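Local coordinates for putative endonuclease/exonuclease/phosphatase family protein (Bacteroides vulgatus ATCC 8482, PDB 3G6S), which belongs to the endonuclease/exonuclease/phosphatase family of DNase I-like hydrolases and probably cleaves phosphodiester bonds in nucleic acids, at residues 9-14 and 28-33; 35-40 and 253-258; 135-140 and 152-157. One frame throughout, in Å; residues are numbered along the deposited sequence.

Contact 1: residues 9-14 and 28-33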
loop_
_atom_site.group_PDB
_atom_site.type_symbol
_atom_site.label_atom_id
_atom_site.label_comp_id
_atom_site.label_asym_id
_atom_site.label_seq_id
_atom_site.Cartn_x
_atom_site.Cartn_y
_atom_site.Cartn_z
ATOM N N PHE A 9 -1.759 -4.151 -0.330
ATOM C CA PHE A 9 -2.687 -4.954 -1.104
ATOM C C PHE A 9 -3.726 -4.170 -1.908
ATOM O O PHE A 9 -4.467 -3.345 -1.369
ATOM C CB PHE A 9 -3.383 -5.922 -0.145
ATOM C CG PHE A 9 -4.319 -6.873 -0.814
ATOM C CD1 PHE A 9 -3.969 -7.481 -2.013
ATOM C CD2 PHE A 9 -5.537 -7.193 -0.225
ATOM C CE1 PHE A 9 -4.821 -8.397 -2.627
ATOM C CE2 PHE A 9 -6.403 -8.109 -0.825
ATOM C CZ PHE A 9 -6.047 -8.717 -2.029
ATOM N N ASN A 10 -3.760 -4.429 -3.211
ATOM C CA ASN A 10 -4.720 -3.794 -4.116
ATOM C C ASN A 10 -5.914 -4.751 -4.105
ATOM O O ASN A 10 -5.787 -5.911 -4.494
ATOM C CB ASN A 10 -4.137 -3.703 -5.538
ATOM C CG ASN A 10 -5.040 -2.924 -6.502
ATOM O OD1 ASN A 10 -6.270 -3.007 -6.438
ATOM N ND2 ASN A 10 -4.425 -2.188 -7.417
ATOM N N ILE A 11 -7.072 -4.276 -3.669
ATOM C CA ILE A 11 -8.230 -5.145 -3.594
ATOM C C ILE A 11 -9.140 -5.156 -4.817
ATOM O O ILE A 11 -10.126 -5.887 -4.838
ATOM C CB ILE A 11 -9.074 -4.801 -2.363
ATOM C CG1 ILE A 11 -9.634 -3.392 -2.484
ATOM C CG2 ILE A 11 -8.213 -4.886 -1.110
ATOM C CD1 ILE A 11 -10.599 -3.050 -1.389
ATOM N N ARG A 12 -8.810 -4.364 -5.837
ATOM C CA ARG A 12 -9.630 -4.278 -7.052
ATOM C C ARG A 12 -10.962 -3.610 -6.719
ATOM O O ARG A 12 -11.812 -4.208 -6.061
ATOM C CB ARG A 12 -9.891 -5.674 -7.623
ATOM C CG ARG A 12 -10.899 -5.690 -8.750
ATOM C CD ARG A 12 -10.395 -4.973 -9.980
ATOM N NE ARG A 12 -11.468 -4.826 -10.956
ATOM C CZ ARG A 12 -11.335 -4.261 -12.152
ATOM N NH1 ARG A 12 -10.161 -3.782 -12.541
ATOM N NH2 ARG A 12 -12.382 -4.168 -12.959
ATOM N N TYR A 13 -11.152 -2.379 -7.181
ATOM C CA TYR A 13 -12.383 -1.659 -6.887
ATOM C C TYR A 13 -13.638 -2.448 -7.261
ATOM O O TYR A 13 -13.614 -3.293 -8.160
ATOM C CB TYR A 13 -12.385 -0.294 -7.588
ATOM C CG TYR A 13 -12.630 -0.360 -9.071
ATOM C CD1 TYR A 13 -13.926 -0.320 -9.585
ATOM C CD2 TYR A 13 -11.569 -0.464 -9.966
ATOM C CE1 TYR A 13 -14.157 -0.378 -10.955
ATOM C CE2 TYR A 13 -11.789 -0.524 -11.338
ATOM C CZ TYR A 13 -13.081 -0.479 -11.827
ATOM O OH TYR A 13 -13.304 -0.534 -13.188
ATOM N N ASP A 14 -14.720 -2.163 -6.541
ATOM C CA ASP A 14 -16.019 -2.801 -6.741
ATOM C C ASP A 14 -16.582 -2.504 -8.128
ATOM O O ASP A 14 -16.933 -1.365 -8.434
ATOM C CB ASP A 14 -17.012 -2.303 -5.684
ATOM C CG ASP A 14 -18.378 -2.972 -5.792
ATOM O OD1 ASP A 14 -18.832 -3.242 -6.925
ATOM O OD2 ASP A 14 -19.008 -3.213 -4.737
ATOM N N ASP A 28 -15.589 -11.188 2.280
ATOM C CA ASP A 28 -15.241 -12.038 3.402
ATOM C C ASP A 28 -13.873 -12.670 3.278
ATOM O O ASP A 28 -13.127 -12.734 4.262
ATOM C CB ASP A 28 -16.300 -13.115 3.594
ATOM C CG ASP A 28 -17.559 -12.576 4.256
ATOM O OD1 ASP A 28 -18.085 -11.539 3.780
ATOM O OD2 ASP A 28 -18.026 -13.180 5.250
ATOM N N ARG A 29 -13.535 -13.137 2.078
ATOM C CA ARG A 29 -12.237 -13.763 1.849
ATOM C C ARG A 29 -11.100 -12.796 2.194
ATOM O O ARG A 29 -10.124 -13.194 2.824
ATOM C CB ARG A 29 -12.118 -14.215 0.385
ATOM C CG ARG A 29 -13.065 -15.336 -0.008
ATOM C CD ARG A 29 -12.533 -16.120 -1.202
ATOM N NE ARG A 29 -12.813 -15.492 -2.491
ATOM C CZ ARG A 29 -13.904 -15.723 -3.218
ATOM N NH1 ARG A 29 -14.828 -16.574 -2.780
ATOM N NH2 ARG A 29 -14.066 -15.113 -4.389
ATOM N N VAL A 30 -11.237 -11.531 1.788
ATOM C CA VAL A 30 -10.215 -10.516 2.058
ATOM C C VAL A 30 -10.077 -10.204 3.556
ATOM O O VAL A 30 -8.961 -10.168 4.087
ATOM C CB VAL A 30 -10.499 -9.199 1.288
ATOM C CG1 VAL A 30 -9.437 -8.160 1.628
ATOM C CG2 VAL A 30 -10.492 -9.465 -0.215
ATOM N N CYS A 31 -11.202 -9.979 4.232
ATOM C CA CYS A 31 -11.184 -9.703 5.672
ATOM C C CYS A 31 -10.556 -10.878 6.421
ATOM O O CYS A 31 -9.721 -10.692 7.313
ATOM C CB CYS A 31 -12.601 -9.505 6.226
ATOM S SG CYS A 31 -13.492 -8.072 5.596
ATOM N N GLN A 32 -10.971 -12.090 6.059
ATOM C CA GLN A 32 -10.470 -13.284 6.711
ATOM C C GLN A 32 -8.961 -13.395 6.581
ATOM O O GLN A 32 -8.267 -13.686 7.550
ATOM C CB GLN A 32 -11.151 -14.533 6.137
ATOM C CG GLN A 32 -11.133 -15.721 7.095
ATOM C CD GLN A 32 -11.721 -15.365 8.463
ATOM O OE1 GLN A 32 -12.891 -14.972 8.571
ATOM N NE2 GLN A 32 -10.909 -15.495 9.513
ATOM N N PHE A 33 -8.452 -13.158 5.379
ATOM C CA PHE A 33 -7.011 -13.232 5.133
ATOM C C PHE A 33 -6.267 -12.312 6.112
ATOM O O PHE A 33 -5.304 -12.723 6.765
ATOM C CB PHE A 33 -6.718 -12.811 3.692
ATOM C CG PHE A 33 -5.277 -12.898 3.319
ATOM C CD1 PHE A 33 -4.740 -14.084 2.845
ATOM C CD2 PHE A 33 -4.450 -11.787 3.438
ATOM C CE1 PHE A 33 -3.397 -14.163 2.490
ATOM C CE2 PHE A 33 -3.104 -11.854 3.086
ATOM C CZ PHE A 33 -2.577 -13.046 2.611
#
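Val30 meets both Phe9 and Ile11 through a single methyl, and this small apolar cluster is the tight part of the contact. CG1 of Val30 comes in at the rim of the phenyl ring, in its plane, and stops 3.9 Å from Phe9 CE2. That methyl lies anti to the backbone N of its own residue (chi1 178°), while Phe9 swings its ring out the same way (chi1 -177°). The second touch is slacker: CG2 of Ile11 stays 4.4 Å from Val30 CG1. No hydrogen bond crosses between residues 9-14 and 28-33. Met44 of strand 41-45 touches all three side chains, which marks the cluster as the seam of a beta-alpha-beta unit: strand 2-10, helix 27-36 and strand 41-45, with the helix lying against the sheet. Away from Val30 the contact thins out toward solvent, where Asp28 and Gln32 are exposed. Phe33, one turn on from Val30, keeps its distance as well, its CD2 staying 6.0 Å from Phe9 CE2. The far end of the strand is polar. Asn10 OD1 accepts the backbone N of Arg12 at 2.9 Å, in the carbonyl plane, closing an Asx turn where the strand gives way to loop. Its ND2 bonds to Glu46 and Asp172, so both ends of the amide are engaged. Next along the loop, Tyr13 CE2 lies 3.7 Å above the centre of the Arg12 guanidinium plane, and Arg12 NE forms a salt bridge with Asp18 OD1.

Contact 2: residues 35-40 and 253-258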
loop_
_atom_site.group_PDB
_atom_site.type_symbol
_atom_site.label_atom_id
_atom_site.label_comp_id
_atom_site.label_asym_id
_atom_site.label_seq_id
_atom_site.Cartn_x
_atom_site.Cartn_y
_atom_site.Cartn_z
ATOM N N LYS A 35 -7.247 -10.965 9.101
ATOM C CA LYS A 35 -7.265 -11.441 10.487
ATOM C C LYS A 35 -6.447 -12.722 10.660
ATOM O O LYS A 35 -5.749 -12.874 11.654
ATOM C CB LYS A 35 -8.706 -11.681 10.970
ATOM C CG LYS A 35 -9.528 -10.413 11.182
ATOM C CD LYS A 35 -10.653 -10.277 10.153
ATOM C CE LYS A 35 -11.890 -11.079 10.540
ATOM N NZ LYS A 35 -12.463 -10.613 11.839
ATOM N N ASP A 36 -6.535 -13.638 9.695
ATOM C CA ASP A 36 -5.796 -14.903 9.754
ATOM C C ASP A 36 -4.282 -14.679 9.836
ATOM O O ASP A 36 -3.604 -15.255 10.697
ATOM C CB ASP A 36 -6.074 -15.767 8.520
ATOM C CG ASP A 36 -7.403 -16.509 8.595
ATOM O OD1 ASP A 36 -8.212 -16.257 9.532
ATOM O OD2 ASP A 36 -7.641 -17.351 7.696
ATOM N N HIS A 37 -3.746 -13.868 8.924
ATOM C CA HIS A 37 -2.317 -13.603 8.910
ATOM C C HIS A 37 -1.921 -12.559 9.935
ATOM O O HIS A 37 -0.758 -12.171 10.016
ATOM C CB HIS A 37 -1.875 -13.172 7.516
ATOM C CG HIS A 37 -1.854 -14.294 6.525
ATOM N ND1 HIS A 37 -3.003 -14.854 6.014
ATOM C CD2 HIS A 37 -0.823 -14.990 5.991
ATOM C CE1 HIS A 37 -2.682 -15.850 5.205
ATOM N NE2 HIS A 37 -1.367 -15.953 5.175
ATOM N N GLU A 38 -2.899 -12.126 10.728
ATOM C CA GLU A 38 -2.686 -11.133 11.777
ATOM C C GLU A 38 -1.912 -9.911 11.330
ATOM O O GLU A 38 -0.914 -9.532 11.940
ATOM C CB GLU A 38 -1.974 -11.770 12.959
ATOM C CG GLU A 38 -2.817 -12.789 13.667
ATOM C CD GLU A 38 -2.141 -13.323 14.894
ATOM O OE1 GLU A 38 -1.073 -13.965 14.751
ATOM O OE2 GLU A 38 -2.675 -13.090 16.002
ATOM N N LEU A 39 -2.383 -9.295 10.259
ATOM C CA LEU A 39 -1.752 -8.102 9.736
ATOM C C LEU A 39 -1.864 -6.962 10.760
ATOM O O LEU A 39 -2.932 -6.726 11.306
ATOM C CB LEU A 39 -2.426 -7.727 8.413
ATOM C CG LEU A 39 -1.780 -8.319 7.155
ATOM C CD1 LEU A 39 -1.293 -9.740 7.404
ATOM C CD2 LEU A 39 -2.777 -8.273 6.013
ATOM N N ASP A 40 -0.755 -6.280 11.027
ATOM C CA ASP A 40 -0.738 -5.176 11.976
ATOM C C ASP A 40 -1.099 -3.877 11.282
ATOM O O ASP A 40 -1.866 -3.069 11.807
ATOM C CB ASP A 40 0.647 -5.012 12.611
ATOM C CG ASP A 40 0.959 -6.075 13.644
ATOM O OD1 ASP A 40 0.123 -6.299 14.545
ATOM O OD2 ASP A 40 2.061 -6.668 13.567
ATOM N N PRO A 253 -1.338 -9.944 -2.438
ATOM C CA PRO A 253 -0.824 -9.083 -1.368
ATOM C C PRO A 253 0.637 -9.414 -1.072
ATOM O O PRO A 253 1.091 -10.535 -1.326
ATOM C CB PRO A 253 -1.726 -9.430 -0.192
ATOM C CG PRO A 253 -1.948 -10.910 -0.412
ATOM C CD PRO A 253 -2.228 -10.984 -1.896
ATOM N N GLN A 254 1.374 -8.441 -0.544
ATOM C CA GLN A 254 2.771 -8.666 -0.192
ATOM C C GLN A 254 2.956 -8.431 1.304
ATOM O O GLN A 254 2.853 -7.294 1.769
ATOM C CB GLN A 254 3.696 -7.717 -0.957
ATOM C CG GLN A 254 5.150 -8.179 -0.931
ATOM C CD GLN A 254 6.164 -7.069 -1.198
ATOM O OE1 GLN A 254 5.963 -6.201 -2.050
ATOM N NE2 GLN A 254 7.274 -7.110 -0.472
ATOM N N LEU A 255 3.223 -9.493 2.060
ATOM C CA LEU A 255 3.422 -9.337 3.500
ATOM C C LEU A 255 4.894 -9.114 3.831
ATOM O O LEU A 255 5.776 -9.504 3.071
ATOM C CB LEU A 255 2.912 -10.561 4.268
ATOM C CG LEU A 255 1.520 -11.094 3.907
ATOM C CD1 LEU A 255 1.025 -12.018 5.022
ATOM C CD2 LEU A 255 0.546 -9.946 3.722
ATOM N N ALA A 256 5.160 -8.474 4.964
ATOM C CA ALA A 256 6.536 -8.222 5.365
ATOM C C ALA A 256 6.656 -8.159 6.875
ATOM O O ALA A 256 5.996 -7.345 7.524
ATOM C CB ALA A 256 7.033 -6.917 4.748
ATOM N N ASP A 257 7.481 -9.032 7.439
ATOM C CA ASP A 257 7.681 -9.010 8.876
ATOM C C ASP A 257 8.833 -8.059 9.141
ATOM O O ASP A 257 9.980 -8.326 8.783
ATOM C CB ASP A 257 7.976 -10.407 9.401
ATOM C CG ASP A 257 6.711 -11.175 9.706
ATOM O OD1 ASP A 257 5.878 -10.630 10.464
ATOM O OD2 ASP A 257 6.534 -12.306 9.196
ATOM N N LEU A 258 8.517 -6.931 9.758
ATOM C CA LEU A 258 9.527 -5.932 10.012
ATOM C C LEU A 258 9.889 -5.774 11.472
ATOM O O LEU A 258 9.200 -6.257 12.374
ATOM C CB LEU A 258 9.062 -4.582 9.469
ATOM C CG LEU A 258 8.593 -4.553 8.014
ATOM C CD1 LEU A 258 8.008 -3.186 7.699
ATOM C CD2 LEU A 258 9.751 -4.863 7.083
#
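His37 and Leu39, just past the end of helix 27-36, both rest on Leu255 of strand 254-260, where a helix layer meets one of the two sheets of the DNase I-like alpha/beta sandwich. The helix ends in a Schellman motif at Glu38, whose positive phi (48°) turns the chain back toward the sheet; its N makes a weak bond to Lys35 O.

The apolar contacts converge on the two methyls of Leu255, whose side chain is turned toward both partners, CG anti to its carbonyl carbon (chi1 -47°). CD1 of Leu255 is 4.0 Å from Leu39 CD1, and its other methyl, CD2, is almost as near the same atom. The two leucines cross at about a right angle. On the other face of strand 254-260, Gln254 and Ala256 touch Ile226 of the second sheet, so Leu255 belongs to the helix side.

Aromatic and polar contacts frame this cluster. The imidazole of His37 stacks with Phe33, and its ND1 bonds to Phe33 O, which ties the ring back to the preceding helical turn. Asp40 and Asp257 approach each other to 6.3 Å between Asp40 OD2 and Asp257 OD1, like charges probably eased by the salt bridges of Asp257 OD1 with Arg5 NE and of Asp40 OD1 with Lys87 NZ; separately, the backbone N of Arg5 hydrogen-bonds to Asp40 OD2.

The closest approach across the contact is oblique to the imidazole, His37 CD2 to Leu255 CD1 at 3.6 Å.

Contact 3: residues 135-140 and 152-157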
loop_
_atom_site.group_PDB
_atom_site.type_symbol
_atom_site.label_atom_id
_atom_site.label_comp_id
_atom_site.label_asym_id
_atom_site.label_seq_id
_atom_site.Cartn_x
_atom_site.Cartn_y
_atom_site.Cartn_z
ATOM N N VAL A 135 3.202 5.248 4.831
ATOM C CA VAL A 135 2.716 5.973 3.669
ATOM C C VAL A 135 2.235 4.928 2.674
ATOM O O VAL A 135 2.964 3.995 2.346
ATOM C CB VAL A 135 3.823 6.848 3.024
ATOM C CG1 VAL A 135 3.263 7.593 1.812
ATOM C CG2 VAL A 135 4.338 7.854 4.038
ATOM N N ASN A 136 0.997 5.088 2.218
ATOM C CA ASN A 136 0.375 4.171 1.275
ATOM C C ASN A 136 -0.056 4.960 0.059
ATOM O O ASN A 136 -0.710 5.994 0.186
ATOM C CB ASN A 136 -0.847 3.521 1.907
ATOM C CG ASN A 136 -1.438 2.461 1.027
ATOM O OD1 ASN A 136 -0.722 1.563 0.567
ATOM N ND2 ASN A 136 -2.748 2.541 0.780
ATOM N N THR A 137 0.283 4.475 -1.126
ATOM C CA THR A 137 -0.075 5.220 -2.317
ATOM C C THR A 137 -0.437 4.338 -3.518
ATOM O O THR A 137 -0.316 3.119 -3.448
ATOM C CB THR A 137 1.091 6.171 -2.672
ATOM O OG1 THR A 137 0.750 6.952 -3.821
ATOM C CG2 THR A 137 2.351 5.376 -2.947
ATOM N N HIS A 138 -0.894 4.969 -4.602
ATOM C CA HIS A 138 -1.264 4.284 -5.856
ATOM C C HIS A 138 -0.806 5.163 -7.021
ATOM O O HIS A 138 -1.378 6.222 -7.254
ATOM C CB HIS A 138 -2.781 4.091 -5.956
ATOM C CG HIS A 138 -3.197 3.123 -7.018
ATOM N ND1 HIS A 138 -2.305 2.596 -7.928
ATOM C CD2 HIS A 138 -4.394 2.553 -7.289
ATOM C CE1 HIS A 138 -2.938 1.737 -8.714
ATOM N NE2 HIS A 138 -4.203 1.692 -8.347
ATOM N N PHE A 139 0.224 4.724 -7.745
ATOM C CA PHE A 139 0.784 5.480 -8.875
ATOM C C PHE A 139 0.013 5.368 -10.196
ATOM O O PHE A 139 -0.820 4.477 -10.372
ATOM C CB PHE A 139 2.234 5.043 -9.110
ATOM C CG PHE A 139 3.235 5.739 -8.226
ATOM C CD1 PHE A 139 2.893 6.161 -6.948
ATOM C CD2 PHE A 139 4.538 5.942 -8.664
ATOM C CE1 PHE A 139 3.837 6.777 -6.126
ATOM C CE2 PHE A 139 5.482 6.556 -7.844
ATOM C CZ PHE A 139 5.130 6.971 -6.577
ATOM N N ASP A 140 0.306 6.289 -11.116
ATOM C CA ASP A 140 -0.315 6.319 -12.441
ATOM C C ASP A 140 0.385 5.305 -13.352
ATOM O O ASP A 140 1.612 5.213 -13.358
ATOM C CB ASP A 140 -0.187 7.718 -13.055
ATOM C CG ASP A 140 -0.877 7.833 -14.415
ATOM O OD1 ASP A 140 -0.665 8.848 -15.106
ATOM O OD2 ASP A 140 -1.639 6.918 -14.795
ATOM N N LEU A 152 9.578 11.393 -5.700
ATOM C CA LEU A 152 10.338 12.451 -5.050
ATOM C C LEU A 152 9.455 13.183 -4.040
ATOM O O LEU A 152 9.914 13.568 -2.969
ATOM C CB LEU A 152 10.870 13.436 -6.096
ATOM C CG LEU A 152 11.946 12.845 -7.014
ATOM C CD1 LEU A 152 11.952 13.538 -8.373
ATOM C CD2 LEU A 152 13.281 12.955 -6.333
ATOM N N LEU A 153 8.184 13.357 -4.381
ATOM C CA LEU A 153 7.252 14.041 -3.504
ATOM C C LEU A 153 7.084 13.279 -2.194
ATOM O O LEU A 153 7.090 13.870 -1.114
ATOM C CB LEU A 153 5.904 14.195 -4.209
ATOM C CG LEU A 153 4.697 14.656 -3.386
ATOM C CD1 LEU A 153 4.958 16.022 -2.776
ATOM C CD2 LEU A 153 3.476 14.690 -4.286
ATOM N N ILE A 154 6.946 11.962 -2.288
ATOM C CA ILE A 154 6.786 11.135 -1.101
ATOM C C ILE A 154 8.016 11.245 -0.205
ATOM O O ILE A 154 7.890 11.414 1.008
ATOM C CB ILE A 154 6.535 9.661 -1.497
ATOM C CG1 ILE A 154 5.152 9.544 -2.136
ATOM C CG2 ILE A 154 6.648 8.740 -0.272
ATOM C CD1 ILE A 154 4.877 8.204 -2.790
ATOM N N ILE A 155 9.200 11.167 -0.801
ATOM C CA ILE A 155 10.423 11.284 -0.020
ATOM C C ILE A 155 10.441 12.596 0.753
ATOM O O ILE A 155 10.730 12.609 1.949
ATOM C CB ILE A 155 11.691 11.197 -0.905
ATOM C CG1 ILE A 155 11.818 9.790 -1.499
ATOM C CG2 ILE A 155 12.928 11.526 -0.082
ATOM C CD1 ILE A 155 13.116 9.538 -2.244
ATOM N N ARG A 156 10.110 13.699 0.087
ATOM C CA ARG A 156 10.089 15.002 0.758
ATOM C C ARG A 156 9.079 15.082 1.903
ATOM O O ARG A 156 9.277 15.835 2.854
ATOM C CB ARG A 156 9.795 16.119 -0.246
ATOM C CG ARG A 156 10.836 16.266 -1.338
ATOM C CD ARG A 156 10.780 17.664 -1.921
ATOM N NE ARG A 156 9.474 17.975 -2.496
ATOM C CZ ARG A 156 9.064 17.560 -3.693
ATOM N NH1 ARG A 156 9.864 16.814 -4.447
ATOM N NH2 ARG A 156 7.858 17.894 -4.137
ATOM N N LYS A 157 7.998 14.310 1.806
ATOM C CA LYS A 157 6.968 14.305 2.840
ATOM C C LYS A 157 7.392 13.438 4.022
ATOM O O LYS A 157 7.010 13.705 5.160
ATOM C CB LYS A 157 5.650 13.789 2.272
ATOM C CG LYS A 157 5.172 14.558 1.042
ATOM C CD LYS A 157 4.740 15.990 1.366
ATOM C CE LYS A 157 3.449 16.007 2.178
ATOM N NZ LYS A 157 2.898 17.378 2.346
#
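Ile154 reaches into strand 131-138 with an extended branch: CG1 lies anti to the carbonyl carbon (chi1 -69°), and chi2 of 170° carries CD1 straight out to Thr137 and Phe139. The same torsion leaves CG2 to face Val135. This one helical residue thus joins the first two elements of the beta-alpha-beta unit made by strand 131-138, helix 144-161 and strand 167-172, in which the two strands lie parallel and adjacent in the sheet. Val135 and Ile154 run alongside each other, pointing opposite ways, with Val135 CG1 4.1 Å from Ile154 CG2. Thr137 instead meets the isoleucine tip to tip, its CG2 standing 3.8 Å from Ile154 CD1. The CG2 methyl of Thr137 points at the helix while OG1, turned anti to the backbone N, bonds to Ile117 O, so the threonine presents carbon to the helix and keeps its hydroxyl within the sheet. Trp120 also touches Val135, and Arg147 and Ser150 of the helix touch Phe139. The Phe139 ring meets Phe173 with the planes at about 60° and offers Ile154 its rim, where CE1 lies 3.8 Å from Ile154 CD1, near the ring plane.

Contacts 1 and 2 are neighbours, centres about 13 Å apart. Both use helix 27-36 on the sheet where strands 2-10 and 254-260 pair, and they touch where Phe9 CD1 packs 3.5 Å from Pro253 CB. Contact 3 belongs to the other sheet, its centre about 23 Å from that of contact 1 and 22 Å from that of contact 2. Even so, Asn10 ND2 packs 4.0 Å from His138 NE2, so the sheets meet there; contact 2 does not touch contact 3. In sequence contact 1 closes first, and contact 3 falls between the halves of contact 2. The C-terminal strand thus returns to the N-terminal unit, and helices flank the two-sheet sandwich expected of the DNase I-like fold.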